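CLIP-associating protein (Drosophila melanogaster, PDB 4G3A) tracks microtubule plus ends and stabilises dynamic microtubules for mitotic spindle formation, represented here by its N-terminal TOG-like domain of HEAT repeats. Local coordinates at residues S7-D10 with G11-Q14; V168-P171 with P172-L176; A188-T191 with L192-I195. One frame throughout, in Å; residues are numbered along the deposited sequence.

Contact 1 of 3, residues S7-D10 with G11-Q14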
loop_
_atom_site.group_PDB
_atom_site.type_symbol
_atom_site.label_atom_id
_atom_site.label_comp_id
_atom_site.label_asym_id
_atom_site.label_seq_id
_atom_site.Cartn_x
_atom_site.Cartn_y
_atom_site.Cartn_z
ATOM N N SER A 7 10.666 27.697 -7.359
ATOM C CA SER A 7 12.043 27.566 -6.888
ATOM C C SER A 7 12.106 26.969 -5.487
ATOM O O SER A 7 13.143 26.438 -5.063
ATOM C CB SER A 7 12.743 28.928 -6.915
ATOM O OG SER A 7 11.979 29.905 -6.231
ATOM N N ASP A 8 10.997 27.053 -4.762
ATOM C CA ASP A 8 10.924 26.420 -3.446
ATOM C C ASP A 8 9.524 25.908 -3.133
ATOM O O ASP A 8 8.584 26.116 -3.905
ATOM C CB ASP A 8 11.396 27.381 -2.356
ATOM C CG ASP A 8 10.574 28.641 -2.303
ATOM O OD1 ASP A 8 10.982 29.587 -1.599
ATOM O OD2 ASP A 8 9.522 28.688 -2.973
ATOM N N LEU A 9 9.391 25.241 -1.994
ATOM C CA LEU A 9 8.106 24.665 -1.612
ATOM C C LEU A 9 6.970 25.690 -1.588
ATOM O O LEU A 9 5.888 25.440 -2.120
ATOM C CB LEU A 9 8.220 23.968 -0.258
ATOM C CG LEU A 9 8.307 22.444 -0.274
ATOM C CD1 LEU A 9 7.029 21.881 0.293
ATOM C CD2 LEU A 9 8.549 21.912 -1.678
ATOM N N ASP A 10 7.220 26.849 -0.983
ATOM C CA ASP A 10 6.196 27.884 -0.897
ATOM C C ASP A 10 5.691 28.270 -2.282
ATOM O O ASP A 10 4.494 28.488 -2.479
ATOM C CB ASP A 10 6.729 29.110 -0.151
ATOM C CG ASP A 10 6.716 28.922 1.355
ATOM O OD1 ASP A 10 5.731 28.347 1.869
ATOM O OD2 ASP A 10 7.682 29.350 2.022
ATOM N N GLY A 11 6.609 28.340 -3.240
ATOM C CA GLY A 11 6.257 28.604 -4.624
ATOM C C GLY A 11 5.298 27.572 -5.201
ATOM O O GLY A 11 4.323 27.931 -5.862
ATOM N N PHE A 12 5.574 26.289 -4.967
ATOM C CA PHE A 12 4.675 25.238 -5.429
ATOM C C PHE A 12 3.310 25.383 -4.765
ATOM O O PHE A 12 2.278 25.362 -5.430
ATOM C CB PHE A 12 5.249 23.844 -5.130
ATOM C CG PHE A 12 6.297 23.393 -6.111
ATOM C CD1 PHE A 12 5.935 22.916 -7.361
ATOM C CD2 PHE A 12 7.643 23.437 -5.778
ATOM C CE1 PHE A 12 6.897 22.501 -8.267
ATOM C CE2 PHE A 12 8.610 23.022 -6.678
ATOM C CZ PHE A 12 8.237 22.556 -7.925
ATOM N N ILE A 13 3.313 25.525 -3.443
ATOM C CA ILE A 13 2.077 25.619 -2.674
ATOM C C ILE A 13 1.171 26.744 -3.187
ATOM O O ILE A 13 -0.032 26.557 -3.358
ATOM C CB ILE A 13 2.373 25.843 -1.182
ATOM C CG1 ILE A 13 3.087 24.623 -0.590
ATOM C CG2 ILE A 13 1.089 26.151 -0.424
ATOM C CD1 ILE A 13 3.882 24.927 0.667
ATOM N N GLN A 14 1.755 27.909 -3.440
ATOM C CA GLN A 14 0.973 29.064 -3.874
ATOM C C GLN A 14 0.307 28.846 -5.232
ATOM O O GLN A 14 -0.840 29.240 -5.441
ATOM C CB GLN A 14 1.850 30.321 -3.894
ATOM C CG GLN A 14 2.349 30.727 -2.516
ATOM C CD GLN A 14 3.604 31.572 -2.566
ATOM O OE1 GLN A 14 4.244 31.696 -3.613
ATOM N NE2 GLN A 14 3.970 32.157 -1.429
#

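Contact 2 of 3, residues V168-P171 with P172-L176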
loop_
_atom_site.group_PDB
_atom_site.type_symbol
_atom_site.label_atom_id
_atom_site.label_comp_id
_atom_site.label_asym_id
_atom_site.label_seq_id
_atom_site.Cartn_x
_atom_site.Cartn_y
_atom_site.Cartn_z
ATOM N N VAL A 168 -2.911 -13.887 13.218
ATOM C CA VAL A 168 -4.260 -13.329 13.288
ATOM C C VAL A 168 -4.818 -13.024 11.891
ATOM O O VAL A 168 -6.023 -12.851 11.718
ATOM C CB VAL A 168 -4.297 -12.071 14.193
ATOM C CG1 VAL A 168 -3.828 -10.845 13.435
ATOM C CG2 VAL A 168 -5.681 -11.868 14.777
ATOM N N TYR A 169 -3.944 -13.003 10.891
ATOM C CA TYR A 169 -4.369 -12.833 9.496
ATOM C C TYR A 169 -4.882 -14.090 8.782
ATOM O O TYR A 169 -5.550 -14.002 7.737
ATOM C CB TYR A 169 -3.233 -12.243 8.688
ATOM C CG TYR A 169 -3.066 -10.781 8.949
ATOM C CD1 TYR A 169 -3.673 -9.849 8.134
ATOM C CD2 TYR A 169 -2.320 -10.329 10.025
ATOM C CE1 TYR A 169 -3.531 -8.512 8.369
ATOM C CE2 TYR A 169 -2.168 -8.982 10.268
ATOM C CZ TYR A 169 -2.781 -8.079 9.441
ATOM O OH TYR A 169 -2.645 -6.723 9.673
ATOM N N ILE A 170 -4.584 -15.258 9.330
ATOM C CA ILE A 170 -4.992 -16.480 8.638
ATOM C C ILE A 170 -6.505 -16.563 8.412
ATOM O O ILE A 170 -6.943 -16.866 7.302
ATOM C CB ILE A 170 -4.446 -17.752 9.302
ATOM C CG1 ILE A 170 -2.938 -17.605 9.510
ATOM C CG2 ILE A 170 -4.748 -18.967 8.428
ATOM C CD1 ILE A 170 -2.213 -17.184 8.249
ATOM N N PRO A 171 -7.316 -16.259 9.444
ATOM C CA PRO A 171 -8.750 -16.421 9.157
ATOM C C PRO A 171 -9.292 -15.422 8.111
ATOM O O PRO A 171 -10.007 -15.851 7.204
ATOM C CB PRO A 171 -9.413 -16.269 10.537
ATOM C CG PRO A 171 -8.332 -16.618 11.514
ATOM C CD PRO A 171 -7.051 -16.109 10.887
ATOM N N PRO A 172 -8.952 -14.119 8.208
ATOM C CA PRO A 172 -9.435 -13.277 7.108
ATOM C C PRO A 172 -8.883 -13.651 5.730
ATOM O O PRO A 172 -9.629 -13.556 4.757
ATOM C CB PRO A 172 -8.984 -11.861 7.504
ATOM C CG PRO A 172 -8.054 -12.031 8.644
ATOM C CD PRO A 172 -8.391 -13.319 9.308
ATOM N N VAL A 173 -7.615 -14.050 5.627
ATOM C CA VAL A 173 -7.108 -14.489 4.328
ATOM C C VAL A 173 -7.877 -15.740 3.862
ATOM O O VAL A 173 -8.236 -15.877 2.690
ATOM C CB VAL A 173 -5.597 -14.783 4.374
ATOM C CG1 VAL A 173 -5.148 -15.496 3.087
ATOM C CG2 VAL A 173 -4.820 -13.491 4.597
ATOM N N CYS A 174 -8.143 -16.652 4.783
ATOM C CA CYS A 174 -8.907 -17.845 4.423
ATOM C C CYS A 174 -10.316 -17.484 3.938
ATOM O O CYS A 174 -10.822 -18.092 3.005
ATOM C CB CYS A 174 -8.950 -18.837 5.580
ATOM S SG CYS A 174 -7.391 -19.752 5.821
ATOM N N ALA A 175 -10.936 -16.479 4.558
ATOM C CA ALA A 175 -12.240 -16.005 4.101
ATOM C C ALA A 175 -12.202 -15.592 2.636
ATOM O O ALA A 175 -13.178 -15.774 1.912
ATOM C CB ALA A 175 -12.732 -14.844 4.968
ATOM N N LEU A 176 -11.082 -15.019 2.199
ATOM C CA LEU A 176 -10.944 -14.616 0.801
ATOM C C LEU A 176 -10.796 -15.773 -0.194
ATOM O O LEU A 176 -10.904 -15.561 -1.406
ATOM C CB LEU A 176 -9.813 -13.595 0.630
ATOM C CG LEU A 176 -10.110 -12.228 1.272
ATOM C CD1 LEU A 176 -9.055 -11.217 0.873
ATOM C CD2 LEU A 176 -11.491 -11.731 0.877
#

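Contact 3 of 3, residues A188-T191 with L192-I195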
loop_
_atom_site.group_PDB
_atom_site.type_symbol
_atom_site.label_atom_id
_atom_site.label_comp_id
_atom_site.label_asym_id
_atom_site.label_seq_id
_atom_site.Cartn_x
_atom_site.Cartn_y
_atom_site.Cartn_z
ATOM N N ALA A 188 -5.480 -15.208 -2.672
ATOM C CA ALA A 188 -5.561 -15.667 -1.294
ATOM C C ALA A 188 -4.753 -16.962 -1.149
ATOM O O ALA A 188 -4.036 -17.154 -0.161
ATOM C CB ALA A 188 -7.018 -15.892 -0.901
ATOM N N ILE A 189 -4.878 -17.839 -2.140
ATOM C CA ILE A 189 -4.116 -19.086 -2.165
ATOM C C ILE A 189 -2.627 -18.792 -2.132
ATOM O O ILE A 189 -1.912 -19.279 -1.262
ATOM C CB ILE A 189 -4.418 -19.920 -3.425
ATOM C CG1 ILE A 189 -5.867 -20.401 -3.406
ATOM C CG2 ILE A 189 -3.471 -21.113 -3.509
ATOM C CD1 ILE A 189 -6.330 -21.000 -4.710
ATOM N N GLN A 190 -2.169 -17.995 -3.088
ATOM C CA GLN A 190 -0.754 -17.666 -3.156
ATOM C C GLN A 190 -0.254 -16.963 -1.893
ATOM O O GLN A 190 0.896 -17.162 -1.498
ATOM C CB GLN A 190 -0.424 -16.846 -4.404
ATOM C CG GLN A 190 1.060 -16.808 -4.704
ATOM C CD GLN A 190 1.637 -18.204 -4.860
ATOM O OE1 GLN A 190 0.945 -19.126 -5.291
ATOM N NE2 GLN A 190 2.900 -18.370 -4.504
ATOM N N THR A 191 -1.110 -16.180 -1.241
ATOM C CA THR A 191 -0.722 -15.491 -0.004
ATOM C C THR A 191 -0.425 -16.478 1.132
ATOM O O THR A 191 0.549 -16.320 1.875
ATOM C CB THR A 191 -1.818 -14.494 0.470
ATOM O OG1 THR A 191 -2.011 -13.483 -0.520
ATOM C CG2 THR A 191 -1.423 -13.842 1.777
ATOM N N LEU A 192 -1.271 -17.497 1.269
ATOM C CA LEU A 192 -1.037 -18.547 2.263
ATOM C C LEU A 192 0.248 -19.311 1.944
ATOM O O LEU A 192 1.003 -19.691 2.843
ATOM C CB LEU A 192 -2.226 -19.496 2.318
ATOM C CG LEU A 192 -3.471 -18.825 2.907
ATOM C CD1 LEU A 192 -4.681 -19.709 2.684
ATOM C CD2 LEU A 192 -3.262 -18.539 4.394
ATOM N N VAL A 193 0.497 -19.511 0.659
ATOM C CA VAL A 193 1.719 -20.173 0.231
ATOM C C VAL A 193 2.937 -19.328 0.612
ATOM O O VAL A 193 3.909 -19.853 1.158
ATOM C CB VAL A 193 1.694 -20.502 -1.282
ATOM C CG1 VAL A 193 3.073 -20.938 -1.765
ATOM C CG2 VAL A 193 0.661 -21.588 -1.574
ATOM N N GLU A 194 2.868 -18.020 0.365
ATOM C CA GLU A 194 3.943 -17.107 0.759
ATOM C C GLU A 194 4.129 -17.080 2.278
ATOM O O GLU A 194 5.258 -17.026 2.766
ATOM C CB GLU A 194 3.680 -15.680 0.250
ATOM C CG GLU A 194 3.355 -15.576 -1.235
ATOM C CD GLU A 194 4.513 -15.979 -2.146
ATOM O OE1 GLU A 194 5.676 -16.027 -1.683
ATOM O OE2 GLU A 194 4.249 -16.242 -3.338
ATOM N N ILE A 195 3.022 -17.122 3.025
ATOM C CA ILE A 195 3.092 -17.159 4.484
ATOM C C ILE A 195 3.721 -18.487 4.937
ATOM O O ILE A 195 4.497 -18.534 5.890
ATOM C CB ILE A 195 1.707 -16.986 5.135
ATOM C CG1 ILE A 195 1.278 -15.504 5.111
ATOM C CG2 ILE A 195 1.720 -17.525 6.561
ATOM C CD1 ILE A 195 -0.210 -15.293 5.502
#

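Contact 1 of 3, residues S7-D10 with G11-Q14
The carbonyl oxygens of Asp8, Leu9 and Asp10 accept from Phe12 N, Ile13 N and Gln14 N, the first i to i+4 bonds of helix 9-18; from Leu9 O to Ile13 N it is 2.9 Å, nearly straight at 173°. Asp8 is the N-cap. Its CG stands between the backbone N and the carbonyl carbon (chi1 59°), which carries the carboxylate forward to the open amide end of the first turn, where OD2 accepts from Gly11 N at 2.9 Å. Aspartate suits this place: it satisfies an amide of the first turn that has no earlier carbonyl in the helix to bond, and its negative charge probably interacts well with the positive end of the helix dipole. This capped helix is the first of the alpha-helical TOG domain, packing on helices 21-36 and 47-58. Leu9 and Ile13, one turn apart, bring their CD1 methyls to 4.4 Å, and both reach Leu50. The Phe12 ring has Leu9 CA at its edge, while Phe12 CD2 lies 3.4 Å from Asp8 O; the ring continues onto Leu27 and Leu31. Asp10 lies alongside Ile13, and its OD1 accepts a hydrogen bond from Thr45 N.

Contact 2 of 3, residues V168-P171 with P172-L176
The carbonyl oxygens of Tyr169, Ile170 and Pro171 accept from Val173 N, Cys174 N and Ala175 N, making one short run of i to i+4 bonds, of which Tyr169 O to Val173 N measures 3.0 Å with an N-H...O angle of 168°. This is the brief helix 170-175 of the third HEAT repeat, the partner in sequence of helix 182-199, and it follows a 3-10 segment that ends with Val168 and Tyr169. Two prolines sit in its first turn, a position that suits them: having no N-H, they can give no backbone hydrogen bond, and early in a helix none is called for. Their rings lie side by side and point the same way, held close by the peptide bond between them, with Pro171 CB 3.4 Å from Pro172 CD. The second ring also leans on the preceding turn, its CG 3.3 Å from Tyr169 O.

Val173, Tyr169 and Ile170 are buried against neighbouring parts of the fold. Val173 has CG1 anti to the backbone N (chi1 169°), which leaves CG2 beside that nitrogen and 3.3 Å from Tyr169 O; the branched side chain also packs on Leu149 and Leu192. Tyr169 turns its ring to helix 125-136, where OH is hydrogen-bonded to Asp130 OD1, so the aromatic body can be buried while its polar end keeps a partner. Ile170 reaches Ile195 and Met210.

Cys174, small enough for a buried place, points its CB back toward the first turn. With its sulfur beside the backbone N (chi1 -75°), SG comes to 3.3 Å from Ile170 O and touches the Ile170 branch methyl CG2 at 3.8 Å.

Contact 3 of 3, residues A188-T191 with L192-I195
Ala188 O accepts from Leu192 N at 3.1 Å, one of four successive i to i+4 bonds in this middle part of helix 182-199, the long helix of the third HEAT repeat. The methyl of Ala188 suits close approach to its neighbours, Leu176 and Leu177, while one turn on Leu192 lays CG 3.5 Å from Ala188 O and reaches Val173 and Cys174. Ile189 bonds through its carbonyl to Val193 N, and both side chains face helix 215-229, meeting there on Lys224.

In one of the two conformers modelled for Gln190, CG is anti to the backbone N (chi1 -164°) and the chain then bends at chi2, bringing its amide over to Glu194, whose chain is also bent. In that conformer the two groups cross, their planes 61° apart, and Gln190 NE2 gives Glu194 OE2 a straight hydrogen bond of 2.8 Å. The acceptor lies in the plane of the amide, but the donor comes from above the carboxylate plane. Glu194 OE1 is hydrogen-bonded to His157 and forms a salt bridge with Lys197, so the carboxylate joins this helix to helix 142-159. Replacing the glutamate by an alanine here removes the carboxylate, and would probably leave Lys197 without this countercharge, His157 without this hydrogen-bond partner and the Gln190 amide with one restraint fewer.

Thr191, a buried residue, has its hydroxyl OG1 hydrogen-bonded to Ala187 O one turn back, which lets a polar side chain lie among Leu149 and Val153. Its methyl does apolar work: CG2 meets Ile195 CD1 at 4.2 Å.

Contacts 2 and 3 belong to one HEAT repeat and touch directly, their centres about 10 Å apart. Helices 170-175 and 182-199, consecutive in the chain, pack through their apolar sides: Val173 CG1 lies 3.7 Å from Leu192 CG, and Ile170 CD1 is 3.9 Å from Ile195 CD1. The methyl of Ala188 lets the backbone come close, with CB 3.8 Å from Val173 O. Contact 1 lies near the other end of the elongated domain, on the opposite side of the chain's centre; its centre is about 46 Å from that of contact 2 and about 45 Å from that of contact 3, and the intervening helical repeats provide the connection.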